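Local coordinates for thioredoxin domain-containing protein (Aeropyrum pernix, PDB 3HA9), which is of unknown function but probably acts as a thioredoxin-like oxidoreductase with antioxidant activity, at residues F20-I25 / G120-K125; G36-I41 / Y66-V71; L42-A47 / I131-I136; D60-K65 / E154-I159; A73-T78 / M115-G120. One frame throughout, in Å; residues are numbered along the deposited sequence. Where two conformers were deposited one is given.

Interactions 2, 3 and 5 are strand pairings within one mixed sheet: strand 39-45 pairs with 69-75 in interaction 2 and with 133-138 in interaction 3, while 69-75 pairs with the outermost strand 114-117 in interaction 5. Interactions 3 and 5, with centres about 9 Å apart, join through Trp43 O to Ile74 N (2.7 Å). Interaction 1 shares Gly120 with interaction 5, about 7 Å away between centres, whereas the helix pair of interaction 4 lies about 23 Å from interaction 1. Interactions 2 and 4 meet where Tyr66 OH approaches Glu156 OE1 (2.6 Å). Interaction 3 adjoins the Cys49-Cys52 disulfide, since Ile131 touches Cys49.

Interaction 1. Residues F20-I25 / G120-K125; sequences FSLTTI and GSLVEK
Leu122 carries most of this contact, reaching from the short helix 121-125 to the segment Phe20-Ile25. Its CB leads toward that segment and also packs against the Phe44 ring. CG lies anti to the carbonyl carbon (chi1 -67°), which carries the branch out toward the strand; from CG the two methyls go to different partners. CD1 meets Leu22 CD2 at 3.6 Å, the two leucine side chains crossing at about a right angle. CD2 reaches the backbone instead, lying 3.7 Å from Ser21 O, and it also comes within 4.3 Å of Phe20 CB. This methyl lies oblique to the Phe20 ring, while the end of that side chain leads away from the helix and meets the ring of Phe126 edge-to-face. One helical turn after Leu122, the aliphatic part of Lys125 borders Phe20, its CE 4.3 Å from Phe20 CB. Lys125 NZ is hydrogen-bonded past the contact to the carbonyl oxygen of Ser19. Leu22 belongs to the small antiparallel pair 22-23/29-30, and its side chain also touches Val116, so Leu122 packs where this hairpin approaches the main thioredoxin-like sheet. No hydrogen bond links the two segments. Their attachment therefore rests on dispersion and the exclusion of water around two buried leucines, with the lysine charge tied to the chain just before Phe20.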
# COMPACT_ATOMS: atom_id res chain seq x y z
N PHE A 20 -6.43 7.10 7.34
CA PHE A 20 -5.10 6.62 7.67
C PHE A 20 -4.03 7.66 7.36
O PHE A 20 -4.28 8.64 6.66
CB PHE A 20 -4.80 5.32 6.92
CG PHE A 20 -4.76 5.47 5.42
CD1 PHE A 20 -3.54 5.60 4.76
CD2 PHE A 20 -5.94 5.47 4.67
CE1 PHE A 20 -3.50 5.74 3.37
CE2 PHE A 20 -5.90 5.61 3.29
CZ PHE A 20 -4.68 5.74 2.64
N SER A 21 -2.84 7.43 7.91
CA SER A 21 -1.66 8.20 7.54
C SER A 21 -0.49 7.25 7.30
O SER A 21 -0.50 6.10 7.75
CB SER A 21 -1.34 9.27 8.59
OG SER A 21 -0.33 8.83 9.48
N LEU A 22 0.50 7.71 6.54
CA LEU A 22 1.63 6.88 6.15
C LEU A 22 2.91 7.62 6.52
O LEU A 22 2.95 8.84 6.43
CB LEU A 22 1.61 6.67 4.64
CG LEU A 22 0.30 6.24 3.97
CD1 LEU A 22 0.16 6.89 2.61
CD2 LEU A 22 0.26 4.74 3.86
N THR A 23 3.94 6.88 6.93
CA THR A 23 5.27 7.44 7.17
C THR A 23 6.19 7.04 6.02
O THR A 23 6.45 5.84 5.84
CB THR A 23 5.91 6.89 8.48
OG1 THR A 23 6.04 5.46 8.41
CG2 THR A 23 5.08 7.27 9.70
N THR A 24 6.68 8.00 5.25
CA THR A 24 7.56 7.66 4.13
C THR A 24 8.92 7.17 4.63
O THR A 24 9.27 7.36 5.80
CB THR A 24 7.76 8.82 3.13
OG1 THR A 24 8.60 9.83 3.71
CG2 THR A 24 6.42 9.39 2.69
N ILE A 25 9.69 6.55 3.74
CA ILE A 25 10.99 5.94 4.08
C ILE A 25 11.94 6.98 4.66
O ILE A 25 12.86 6.66 5.43
CB ILE A 25 11.60 5.21 2.85
CG1 ILE A 25 12.82 4.36 3.25
CG2 ILE A 25 11.86 6.20 1.67
CD1 ILE A 25 13.42 3.55 2.13
N GLY A 120 3.52 -2.29 11.17
CA GLY A 120 2.42 -3.22 11.47
C GLY A 120 1.07 -2.52 11.58
O GLY A 120 0.03 -3.18 11.46
N SER A 121 1.08 -1.20 11.82
CA SER A 121 -0.17 -0.40 11.87
C SER A 121 -1.03 -0.50 10.62
O SER A 121 -2.26 -0.65 10.71
CB SER A 121 0.14 1.11 12.09
OG SER A 121 0.76 1.30 13.35
N LEU A 122 -0.39 -0.40 9.46
CA LEU A 122 -1.15 -0.40 8.21
C LEU A 122 -1.53 -1.82 7.84
O LEU A 122 -2.59 -2.05 7.24
CB LEU A 122 -0.36 0.27 7.08
CG LEU A 122 -0.16 1.77 7.29
CD1 LEU A 122 0.96 2.27 6.36
CD2 LEU A 122 -1.47 2.58 7.10
N VAL A 123 -0.68 -2.77 8.22
CA VAL A 123 -1.02 -4.20 8.06
C VAL A 123 -2.33 -4.50 8.78
O VAL A 123 -3.23 -5.15 8.23
CB VAL A 123 0.13 -5.10 8.54
CG1 VAL A 123 -0.35 -6.55 8.70
CG2 VAL A 123 1.27 -5.04 7.54
N GLU A 124 -2.45 -4.01 10.01
CA GLU A 124 -3.66 -4.20 10.79
C GLU A 124 -4.83 -3.42 10.18
O GLU A 124 -5.93 -3.96 10.02
CB GLU A 124 -3.42 -3.75 12.23
CG GLU A 124 -4.65 -3.85 13.15
CD GLU A 124 -4.38 -3.32 14.55
OE1 GLU A 124 -3.21 -3.35 15.00
OE2 GLU A 124 -5.34 -2.89 15.23
N LYS A 125 -4.58 -2.16 9.82
CA LYS A 125 -5.64 -1.30 9.26
C LYS A 125 -6.30 -1.92 8.03
O LYS A 125 -7.52 -1.94 7.91
CB LYS A 125 -5.07 0.08 8.90
CG LYS A 125 -6.11 1.11 8.40
CD LYS A 125 -6.82 1.76 9.57
CE LYS A 125 -7.61 3.00 9.14
NZ LYS A 125 -8.03 3.69 10.37

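Interaction 2. Residues G36-I41 / Y66-V71; sequences GGDVVI and YREISV
With CG beside the backbone N (chi1 -79°) and the chain bent at chi2 (-53°), Glu68 curls its carboxylate back over Asp38, and Ser70 OG, likewise beside its own N, turns to Gly37. Glu68 OE1 lies 3.4 Å from Asp38 OD2, with the two carboxylate planes 38° apart; such closeness of like charges would probably raise the proton affinity of one of them. Replacing Glu68 by an alanine is likely to uncover Asp38 CB and open a gap beside the backbone turn. Ser70 OG accepts a weak hydrogen bond from Gly37 N (2.9 Å). Beyond it the strands run parallel: Glu68 O takes Val39 N at 3.0 Å, Ser70 N gives to Val39 O, and Ile41 N to Ser70 O at 2.9 Å. On the face bearing Val39, Ile41 and Ile69, Ile41 CD1 rests against Ile69 CG2 at 3.7 Å. Helix 52-65 connects the two strands in a right-handed beta-alpha-beta crossover and covers this face through Leu59 on Ile41 and Leu62 on Ile69. Helix 152-161 adds Ile159 against Ile69, while strand 133-138 borders 39-45 along its other edge.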
# COMPACT_ATOMS: atom_id res chain seq x y z
N GLY A 36 -0.84 12.37 -5.51
CA GLY A 36 -1.25 13.01 -6.75
C GLY A 36 -2.34 12.39 -7.61
O GLY A 36 -3.14 13.11 -8.19
N GLY A 37 -2.38 11.06 -7.71
CA GLY A 37 -3.25 10.42 -8.72
C GLY A 37 -4.76 10.54 -8.56
O GLY A 37 -5.25 11.17 -7.63
N ASP A 38 -5.52 9.93 -9.48
CA ASP A 38 -6.94 9.69 -9.24
C ASP A 38 -7.14 8.33 -8.56
O ASP A 38 -8.14 8.10 -7.88
CB ASP A 38 -7.72 9.71 -10.56
CG ASP A 38 -8.02 11.12 -11.04
OD1 ASP A 38 -7.97 12.07 -10.22
OD2 ASP A 38 -8.32 11.28 -12.24
N VAL A 39 -6.19 7.44 -8.77
CA VAL A 39 -6.27 6.07 -8.28
C VAL A 39 -5.01 5.82 -7.46
O VAL A 39 -3.91 6.00 -7.96
CB VAL A 39 -6.36 5.08 -9.46
CG1 VAL A 39 -6.30 3.65 -8.98
CG2 VAL A 39 -7.62 5.33 -10.26
N VAL A 40 -5.20 5.39 -6.21
CA VAL A 40 -4.09 5.17 -5.31
C VAL A 40 -3.95 3.67 -5.10
O VAL A 40 -4.92 3.00 -4.76
CB VAL A 40 -4.32 5.91 -3.98
CG1 VAL A 40 -3.19 5.60 -2.97
CG2 VAL A 40 -4.44 7.43 -4.22
N ILE A 41 -2.76 3.14 -5.37
CA ILE A 41 -2.50 1.73 -5.11
C ILE A 41 -1.55 1.57 -3.92
O ILE A 41 -0.40 2.00 -3.99
CB ILE A 41 -1.92 1.01 -6.37
CG1 ILE A 41 -2.86 1.20 -7.58
CG2 ILE A 41 -1.60 -0.47 -6.05
CD1 ILE A 41 -2.41 0.49 -8.85
N TYR A 66 -1.11 4.52 -17.26
CA TYR A 66 -2.09 5.40 -16.62
C TYR A 66 -1.44 6.43 -15.70
O TYR A 66 -1.06 6.11 -14.57
CB TYR A 66 -3.11 4.59 -15.81
CG TYR A 66 -3.87 3.57 -16.62
CD1 TYR A 66 -4.94 3.95 -17.43
CD2 TYR A 66 -3.52 2.22 -16.57
CE1 TYR A 66 -5.64 3.01 -18.18
CE2 TYR A 66 -4.23 1.27 -17.31
CZ TYR A 66 -5.28 1.67 -18.11
OH TYR A 66 -5.98 0.74 -18.86
N ARG A 67 -1.35 7.67 -16.19
CA ARG A 67 -0.73 8.75 -15.42
C ARG A 67 -1.50 9.10 -14.15
O ARG A 67 -0.96 9.76 -13.26
CB ARG A 67 -0.54 10.01 -16.28
CG ARG A 67 -1.82 10.64 -16.81
CD ARG A 67 -1.51 11.99 -17.49
NE ARG A 67 -1.21 13.04 -16.50
CZ ARG A 67 -0.51 14.14 -16.76
NH1 ARG A 67 -0.02 14.35 -17.98
NH2 ARG A 67 -0.30 15.04 -15.80
N GLU A 68 -2.76 8.67 -14.07
CA GLU A 68 -3.57 8.98 -12.91
C GLU A 68 -3.40 8.00 -11.75
O GLU A 68 -3.98 8.18 -10.69
CB GLU A 68 -5.05 9.16 -13.28
CG GLU A 68 -5.35 10.52 -13.89
CD GLU A 68 -4.87 11.70 -13.03
OE1 GLU A 68 -5.02 11.65 -11.78
OE2 GLU A 68 -4.35 12.67 -13.60
N ILE A 69 -2.59 6.96 -11.95
CA ILE A 69 -2.27 6.03 -10.86
C ILE A 69 -1.07 6.52 -10.03
O ILE A 69 -0.03 6.92 -10.59
CB ILE A 69 -1.93 4.62 -11.39
CG1 ILE A 69 -3.17 3.98 -12.00
CG2 ILE A 69 -1.32 3.73 -10.26
CD1 ILE A 69 -2.86 2.71 -12.75
N SER A 70 -1.21 6.46 -8.71
CA SER A 70 -0.07 6.66 -7.81
C SER A 70 0.16 5.39 -7.02
O SER A 70 -0.74 4.97 -6.30
CB SER A 70 -0.30 7.83 -6.86
OG SER A 70 -0.31 9.07 -7.56
N VAL A 71 1.33 4.79 -7.18
CA VAL A 71 1.71 3.60 -6.39
C VAL A 71 2.42 4.02 -5.11
O VAL A 71 3.37 4.84 -5.12
CB VAL A 71 2.61 2.63 -7.21
CG1 VAL A 71 3.19 1.51 -6.31
CG2 VAL A 71 1.84 2.06 -8.41

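Interaction 3. Residues L42-A47 / I131-I136; sequences LWFMAA and IDYIVI
Four backbone hydrogen bonds join Leu42 to Val135 and Phe44 to Tyr133, two antiparallel hydrogen-bonded pairs; Phe44 N reaches Tyr133 O at 2.8 Å, and Tyr133 N returns to Phe44 O at 3.0 Å. Between them lies the non-hydrogen-bonded pair Trp43 and Ile134. A CA-H...O contact from Met45 CA to Ile131 O (3.2 Å) continues the pairing. The one side-chain hydrogen bond runs from Trp43 NE1 to Asp132 OD1 (2.9 Å), met from above the carboxylate plane and slightly out of the indole plane; Asp132 OD2 takes Ser51 OG. Here the central strand 39-45 of the thioredoxin-like sheet meets its antiparallel neighbour 133-138, beside the Cys49-Cys52 disulfide, where Ile131 touches Cys49. Among apolar contacts, Ile134 CD1 lies obliquely against Trp43 CD1 at 3.5 Å; within strand 39-45 itself, Met45 CG lies over the centre of the Trp43 indole, 3.6 Å above its plane. On the face bearing Leu42 and Phe44, Leu42 CB faces Val135 CB, and Phe44 CE2 meets Val135 CG2 at 4.1 Å.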
# COMPACT_ATOMS: atom_id res chain seq x y z
N LEU A 42 -2.04 0.96 -2.83
CA LEU A 42 -1.19 0.61 -1.70
C LEU A 42 -0.66 -0.79 -1.95
O LEU A 42 -1.43 -1.73 -2.08
CB LEU A 42 -1.97 0.66 -0.37
CG LEU A 42 -2.72 1.95 -0.05
CD1 LEU A 42 -3.26 1.88 1.39
CD2 LEU A 42 -1.80 3.16 -0.20
N TRP A 43 0.66 -0.92 -2.06
CA TRP A 43 1.24 -2.23 -2.33
C TRP A 43 2.04 -2.66 -1.10
O TRP A 43 3.11 -2.10 -0.84
CB TRP A 43 2.14 -2.14 -3.56
CG TRP A 43 2.81 -3.46 -3.87
CD1 TRP A 43 2.32 -4.71 -3.61
CD2 TRP A 43 4.08 -3.64 -4.47
NE1 TRP A 43 3.22 -5.67 -4.02
CE2 TRP A 43 4.31 -5.04 -4.56
CE3 TRP A 43 5.07 -2.76 -4.94
CZ2 TRP A 43 5.49 -5.58 -5.10
CZ3 TRP A 43 6.26 -3.31 -5.49
CH2 TRP A 43 6.45 -4.71 -5.58
N PHE A 44 1.51 -3.64 -0.37
CA PHE A 44 2.17 -4.15 0.85
C PHE A 44 3.12 -5.26 0.42
O PHE A 44 2.69 -6.23 -0.19
CB PHE A 44 1.13 -4.69 1.82
CG PHE A 44 0.27 -3.61 2.42
CD1 PHE A 44 0.63 -3.05 3.66
CD2 PHE A 44 -0.86 -3.11 1.74
CE1 PHE A 44 -0.14 -2.03 4.23
CE2 PHE A 44 -1.64 -2.08 2.31
CZ PHE A 44 -1.29 -1.54 3.52
N MET A 45 4.40 -5.08 0.74
CA MET A 45 5.43 -5.96 0.17
C MET A 45 6.63 -6.11 1.10
O MET A 45 6.65 -5.56 2.20
CB MET A 45 5.83 -5.50 -1.25
CG MET A 45 6.14 -3.98 -1.41
SD MET A 45 7.64 -3.38 -0.59
CE MET A 45 8.87 -4.07 -1.67
N ALA A 46 7.61 -6.89 0.65
CA ALA A 46 8.89 -7.07 1.35
C ALA A 46 9.94 -7.28 0.28
O ALA A 46 9.63 -7.83 -0.79
CB ALA A 46 8.82 -8.30 2.29
N ALA A 47 11.16 -6.84 0.55
CA ALA A 47 12.20 -6.85 -0.48
C ALA A 47 12.60 -8.26 -0.90
O ALA A 47 13.04 -8.47 -2.03
CB ALA A 47 13.40 -6.04 -0.03
N ILE A 131 2.58 -11.00 1.98
CA ILE A 131 3.67 -10.06 1.68
C ILE A 131 3.67 -9.57 0.23
O ILE A 131 4.66 -9.00 -0.23
CB ILE A 131 5.06 -10.68 2.03
CG1 ILE A 131 5.29 -11.95 1.21
CG2 ILE A 131 5.15 -10.96 3.53
CD1 ILE A 131 6.69 -12.54 1.37
N ASP A 132 2.57 -9.78 -0.49
CA ASP A 132 2.39 -9.22 -1.83
C ASP A 132 0.90 -8.94 -1.97
O ASP A 132 0.16 -9.70 -2.59
CB ASP A 132 2.93 -10.17 -2.91
CG ASP A 132 2.96 -9.55 -4.31
OD1 ASP A 132 2.46 -8.43 -4.49
OD2 ASP A 132 3.46 -10.22 -5.26
N TYR A 133 0.48 -7.83 -1.38
CA TYR A 133 -0.95 -7.57 -1.20
C TYR A 133 -1.24 -6.18 -1.69
O TYR A 133 -0.49 -5.25 -1.43
CB TYR A 133 -1.31 -7.71 0.30
CG TYR A 133 -2.80 -7.62 0.61
CD1 TYR A 133 -3.61 -8.76 0.57
CD2 TYR A 133 -3.38 -6.40 0.99
CE1 TYR A 133 -4.96 -8.68 0.86
CE2 TYR A 133 -4.75 -6.30 1.28
CZ TYR A 133 -5.53 -7.45 1.22
OH TYR A 133 -6.87 -7.38 1.49
N ILE A 134 -2.36 -6.03 -2.40
CA ILE A 134 -2.69 -4.81 -3.11
C ILE A 134 -4.01 -4.26 -2.58
O ILE A 134 -4.98 -5.01 -2.43
CB ILE A 134 -2.81 -5.11 -4.64
CG1 ILE A 134 -1.43 -5.35 -5.27
CG2 ILE A 134 -3.61 -4.03 -5.39
CD1 ILE A 134 -0.61 -4.08 -5.48
N VAL A 135 -4.04 -2.97 -2.24
CA VAL A 135 -5.31 -2.25 -2.01
C VAL A 135 -5.41 -1.11 -3.03
O VAL A 135 -4.52 -0.25 -3.10
CB VAL A 135 -5.39 -1.66 -0.58
CG1 VAL A 135 -6.74 -0.95 -0.35
CG2 VAL A 135 -5.20 -2.76 0.44
N ILE A 136 -6.49 -1.09 -3.81
CA ILE A 136 -6.71 0.01 -4.76
C ILE A 136 -7.89 0.85 -4.27
O ILE A 136 -8.95 0.30 -3.99
CB ILE A 136 -7.00 -0.50 -6.18
CG1 ILE A 136 -5.86 -1.41 -6.65
CG2 ILE A 136 -7.18 0.69 -7.15
CD1 ILE A 136 -6.13 -2.12 -7.98

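Interaction 4. Residues D60-K65 / E154-I159; sequences DRLTEK and ELESVI
Leu62 of helix 52-65 reaches across to Leu155 and Ile159 of helix 152-161, two helices lying on the same face of the thioredoxin-like sheet. Their short segments run at 26° to each other with axes 11.7 Å apart, so side chains alone bridge them. The tight part lies toward the sheet. Leu62 CD1 touches Leu155 CD1 at 3.7 Å, the side chains crossing at about a right angle, and Leu62 CD2 touches Ile159 CD1 at 3.8 Å. Leu155 in turn packs on Ile134 and Ile136 of strand 133-138, which places this side against the sheet. The outer side is looser and more polar. There the extended, exposed Lys65 comes over to Glu156, whose chain is bent at chi2 and whose CD lies 4.1 Å from Leu62 CD2. Glu156 OE1 is engaged by Tyr66 OH, so both carboxylate oxygens have partners. Replacing the glutamate by a leucine would probably leave the Lys65 ammonium without its counter-charge and Tyr66 OH without this mate, and set the lysine chain free to swing. The salt bridge itself spans 2.8 Å from Lys65 NZ to Glu156 OE2, which is met on its syn side.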
# COMPACT_ATOMS: atom_id res chain seq x y z
N ASP A 60 4.82 -1.17 -12.80
CA ASP A 60 5.63 -0.31 -13.69
C ASP A 60 4.87 -0.00 -14.97
O ASP A 60 4.79 1.15 -15.42
CB ASP A 60 6.94 -1.01 -14.06
CG ASP A 60 7.93 -1.06 -12.93
OD1 ASP A 60 7.82 -0.26 -11.98
OD2 ASP A 60 8.84 -1.92 -12.99
N ARG A 61 4.31 -1.05 -15.55
CA ARG A 61 3.60 -0.91 -16.80
C ARG A 61 2.33 -0.11 -16.60
O ARG A 61 2.01 0.75 -17.42
CB ARG A 61 3.30 -2.28 -17.41
CG ARG A 61 4.56 -2.93 -17.95
CD ARG A 61 4.50 -4.44 -17.82
NE ARG A 61 3.52 -5.01 -18.73
CZ ARG A 61 3.26 -6.31 -18.80
NH1 ARG A 61 3.91 -7.17 -18.03
NH2 ARG A 61 2.34 -6.75 -19.65
N LEU A 62 1.61 -0.37 -15.50
CA LEU A 62 0.37 0.35 -15.25
C LEU A 62 0.64 1.83 -14.97
O LEU A 62 -0.12 2.70 -15.41
CB LEU A 62 -0.43 -0.31 -14.11
CG LEU A 62 -1.00 -1.68 -14.51
CD1 LEU A 62 -1.37 -2.50 -13.29
CD2 LEU A 62 -2.19 -1.51 -15.44
N THR A 63 1.74 2.11 -14.27
CA THR A 63 2.19 3.48 -14.01
C THR A 63 2.46 4.23 -15.32
O THR A 63 2.03 5.38 -15.49
CB THR A 63 3.47 3.49 -13.14
OG1 THR A 63 3.15 3.01 -11.83
CG2 THR A 63 4.05 4.90 -13.03
N GLU A 64 3.16 3.57 -16.24
CA GLU A 64 3.49 4.17 -17.53
C GLU A 64 2.24 4.37 -18.39
O GLU A 64 2.12 5.40 -19.07
CB GLU A 64 4.53 3.32 -18.28
CG GLU A 64 5.50 4.15 -19.14
CD GLU A 64 5.23 4.07 -20.64
OE1 GLU A 64 4.17 4.56 -21.10
OE2 GLU A 64 6.09 3.54 -21.36
N LYS A 65 1.32 3.41 -18.33
CA LYS A 65 0.07 3.45 -19.11
C LYS A 65 -0.94 4.47 -18.58
O LYS A 65 -1.56 5.20 -19.37
CB LYS A 65 -0.56 2.05 -19.18
CG LYS A 65 -1.79 1.92 -20.07
CD LYS A 65 -2.26 0.47 -20.18
CE LYS A 65 -3.45 0.34 -21.12
NZ LYS A 65 -3.84 -1.08 -21.36
N GLU A 154 -6.95 -8.47 -13.67
CA GLU A 154 -7.76 -7.97 -12.56
C GLU A 154 -7.48 -6.49 -12.31
O GLU A 154 -8.41 -5.70 -12.16
CB GLU A 154 -7.51 -8.78 -11.28
CG GLU A 154 -7.80 -10.25 -11.41
CD GLU A 154 -7.70 -10.97 -10.10
OE1 GLU A 154 -8.71 -10.99 -9.37
OE2 GLU A 154 -6.62 -11.54 -9.80
N LEU A 155 -6.19 -6.14 -12.28
CA LEU A 155 -5.79 -4.75 -12.06
C LEU A 155 -6.32 -3.84 -13.17
O LEU A 155 -6.91 -2.79 -12.89
CB LEU A 155 -4.26 -4.65 -11.97
CG LEU A 155 -3.56 -5.36 -10.81
CD1 LEU A 155 -2.05 -5.39 -11.08
CD2 LEU A 155 -3.85 -4.68 -9.47
N GLU A 156 -6.14 -4.25 -14.43
CA GLU A 156 -6.64 -3.50 -15.58
C GLU A 156 -8.14 -3.25 -15.48
O GLU A 156 -8.60 -2.12 -15.66
CB GLU A 156 -6.33 -4.24 -16.90
CG GLU A 156 -4.93 -3.99 -17.44
CD GLU A 156 -4.81 -2.71 -18.29
OE1 GLU A 156 -5.66 -1.79 -18.17
OE2 GLU A 156 -3.85 -2.62 -19.07
N SER A 157 -8.89 -4.32 -15.21
CA SER A 157 -10.34 -4.24 -15.08
C SER A 157 -10.74 -3.20 -14.04
O SER A 157 -11.65 -2.40 -14.27
CB SER A 157 -10.93 -5.61 -14.71
OG SER A 157 -12.30 -5.49 -14.35
N VAL A 158 -10.04 -3.20 -12.91
CA VAL A 158 -10.31 -2.25 -11.83
C VAL A 158 -10.03 -0.80 -12.27
O VAL A 158 -10.87 0.08 -12.11
CB VAL A 158 -9.55 -2.65 -10.52
CG1 VAL A 158 -9.63 -1.55 -9.49
CG2 VAL A 158 -10.11 -3.96 -9.95
N ILE A 159 -8.85 -0.56 -12.86
CA ILE A 159 -8.43 0.78 -13.28
C ILE A 159 -9.36 1.34 -14.37
O ILE A 159 -9.66 2.54 -14.39
CB ILE A 159 -6.94 0.79 -13.76
CG1 ILE A 159 -6.01 0.52 -12.57
CG2 ILE A 159 -6.56 2.14 -14.39
CD1 ILE A 159 -4.77 -0.31 -12.91

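Interaction 5. Residues A73-T78 / M115-G120; sequences AIDFWT and MVMDDG
Thr78 OG1 donates to Asp118 O at 2.7 Å, a side-chain bond that carries the pairing beyond the last parallel bridge, while the same oxygen caps the next helix by accepting from Ala81 N. The hydroxyl stands between the backbone N and the carbonyl carbon (chi1 60°), whereas Thr78 CG2 lies beside Asp118 O (3.3 Å) and at the margin of Met117. Before this point the strands run parallel: Val116 N gives to Ala73 O, and Asp75 N to Val116 O at 2.8 Å. The next bond, from Asp118 N to Asp75 O, is more bent at the acceptor, the donor standing above the carbonyl plane by 37°. On the face bearing Ile74 and Val116 the two side chains lie side by side, and Ile74 CG2 touches Asp118 CB at 3.7 Å; Phe76 CB approaches that same CB at 3.8 Å. On the opposite face, Met117 CE lies 3.8 Å from Asp75 OD2. Asp75 OD1 forms an Asx turn with Trp77 N (2.9 Å). Asp118 sends its oxygens to Leu122 N and Val123 N at the start of helix 121-125. Side-chain acceptors and a hydroxyl thus take over from the sheet bonds as both strands end.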
# COMPACT_ATOMS: atom_id res chain seq x y z
N ALA A 73 4.54 2.10 -2.35
CA ALA A 73 5.20 0.84 -1.97
C ALA A 73 5.36 0.83 -0.48
O ALA A 73 6.02 1.72 0.07
CB ALA A 73 6.55 0.68 -2.67
N ILE A 74 4.76 -0.15 0.19
CA ILE A 74 4.73 -0.19 1.66
C ILE A 74 5.48 -1.44 2.08
O ILE A 74 4.95 -2.53 1.97
CB ILE A 74 3.30 -0.23 2.24
CG1 ILE A 74 2.52 1.02 1.84
CG2 ILE A 74 3.37 -0.34 3.80
CD1 ILE A 74 1.00 0.99 2.17
N ASP A 75 6.71 -1.26 2.56
CA ASP A 75 7.49 -2.41 3.02
C ASP A 75 7.18 -2.55 4.49
O ASP A 75 7.54 -1.66 5.28
CB ASP A 75 9.00 -2.17 2.79
CG ASP A 75 9.86 -3.38 3.13
OD1 ASP A 75 9.43 -4.24 3.92
OD2 ASP A 75 11.00 -3.47 2.60
N PHE A 76 6.50 -3.63 4.85
CA PHE A 76 6.11 -3.84 6.24
C PHE A 76 7.01 -4.84 6.94
O PHE A 76 6.74 -5.25 8.08
CB PHE A 76 4.61 -4.19 6.37
CG PHE A 76 4.22 -5.56 5.83
CD1 PHE A 76 4.19 -6.68 6.66
CD2 PHE A 76 3.80 -5.69 4.51
CE1 PHE A 76 3.77 -7.93 6.18
CE2 PHE A 76 3.39 -6.93 4.01
CZ PHE A 76 3.36 -8.05 4.86
N TRP A 77 8.10 -5.24 6.27
CA TRP A 77 8.98 -6.25 6.85
C TRP A 77 10.01 -5.56 7.77
O TRP A 77 11.20 -5.49 7.48
CB TRP A 77 9.63 -7.12 5.75
CG TRP A 77 10.11 -8.43 6.31
CD1 TRP A 77 11.39 -8.76 6.64
CD2 TRP A 77 9.30 -9.55 6.64
NE1 TRP A 77 11.43 -10.04 7.14
CE2 TRP A 77 10.16 -10.55 7.14
CE3 TRP A 77 7.93 -9.83 6.53
CZ2 TRP A 77 9.69 -11.79 7.57
CZ3 TRP A 77 7.46 -11.09 6.95
CH2 TRP A 77 8.36 -12.05 7.46
N THR A 78 9.49 -5.02 8.87
CA THR A 78 10.27 -4.21 9.80
C THR A 78 10.29 -4.86 11.17
O THR A 78 9.43 -5.68 11.50
CB THR A 78 9.61 -2.82 9.99
OG1 THR A 78 8.28 -2.98 10.52
CG2 THR A 78 9.55 -2.05 8.67
N MET A 115 7.65 5.67 -1.24
CA MET A 115 8.13 4.49 -0.49
C MET A 115 7.82 4.70 1.00
O MET A 115 8.10 5.76 1.58
CB MET A 115 9.63 4.23 -0.73
CG MET A 115 10.01 3.59 -2.12
SD MET A 115 11.81 3.54 -2.37
CE MET A 115 12.17 5.19 -2.90
N VAL A 116 7.23 3.69 1.62
CA VAL A 116 6.78 3.78 3.01
C VAL A 116 7.24 2.52 3.71
O VAL A 116 7.24 1.46 3.10
CB VAL A 116 5.21 3.87 3.06
CG1 VAL A 116 4.66 3.60 4.44
CG2 VAL A 116 4.73 5.24 2.58
N MET A 117 7.68 2.63 4.95
CA MET A 117 7.92 1.43 5.75
C MET A 117 6.89 1.41 6.88
O MET A 117 6.62 2.46 7.49
CB MET A 117 9.38 1.37 6.26
CG MET A 117 10.47 1.31 5.15
SD MET A 117 12.13 0.71 5.67
CE MET A 117 11.91 -1.05 5.36
N ASP A 118 6.25 0.26 7.09
CA ASP A 118 5.16 0.15 8.07
C ASP A 118 5.62 -0.60 9.29
O ASP A 118 6.38 -1.56 9.20
CB ASP A 118 3.98 -0.60 7.43
CG ASP A 118 2.81 -0.79 8.39
OD1 ASP A 118 2.37 0.20 9.01
OD2 ASP A 118 2.28 -1.92 8.45
N ASP A 119 5.11 -0.18 10.44
CA ASP A 119 5.41 -0.82 11.71
C ASP A 119 4.38 -1.88 12.11
O ASP A 119 4.37 -2.33 13.25
CB ASP A 119 5.55 0.25 12.81
CG ASP A 119 4.24 1.00 13.09
OD1 ASP A 119 3.23 0.74 12.43
OD2 ASP A 119 4.24 1.87 13.98
N GLY A 120 3.52 -2.29 11.17
CA GLY A 120 2.42 -3.22 11.47
C GLY A 120 1.07 -2.52 11.58
O GLY A 120 0.03 -3.18 11.46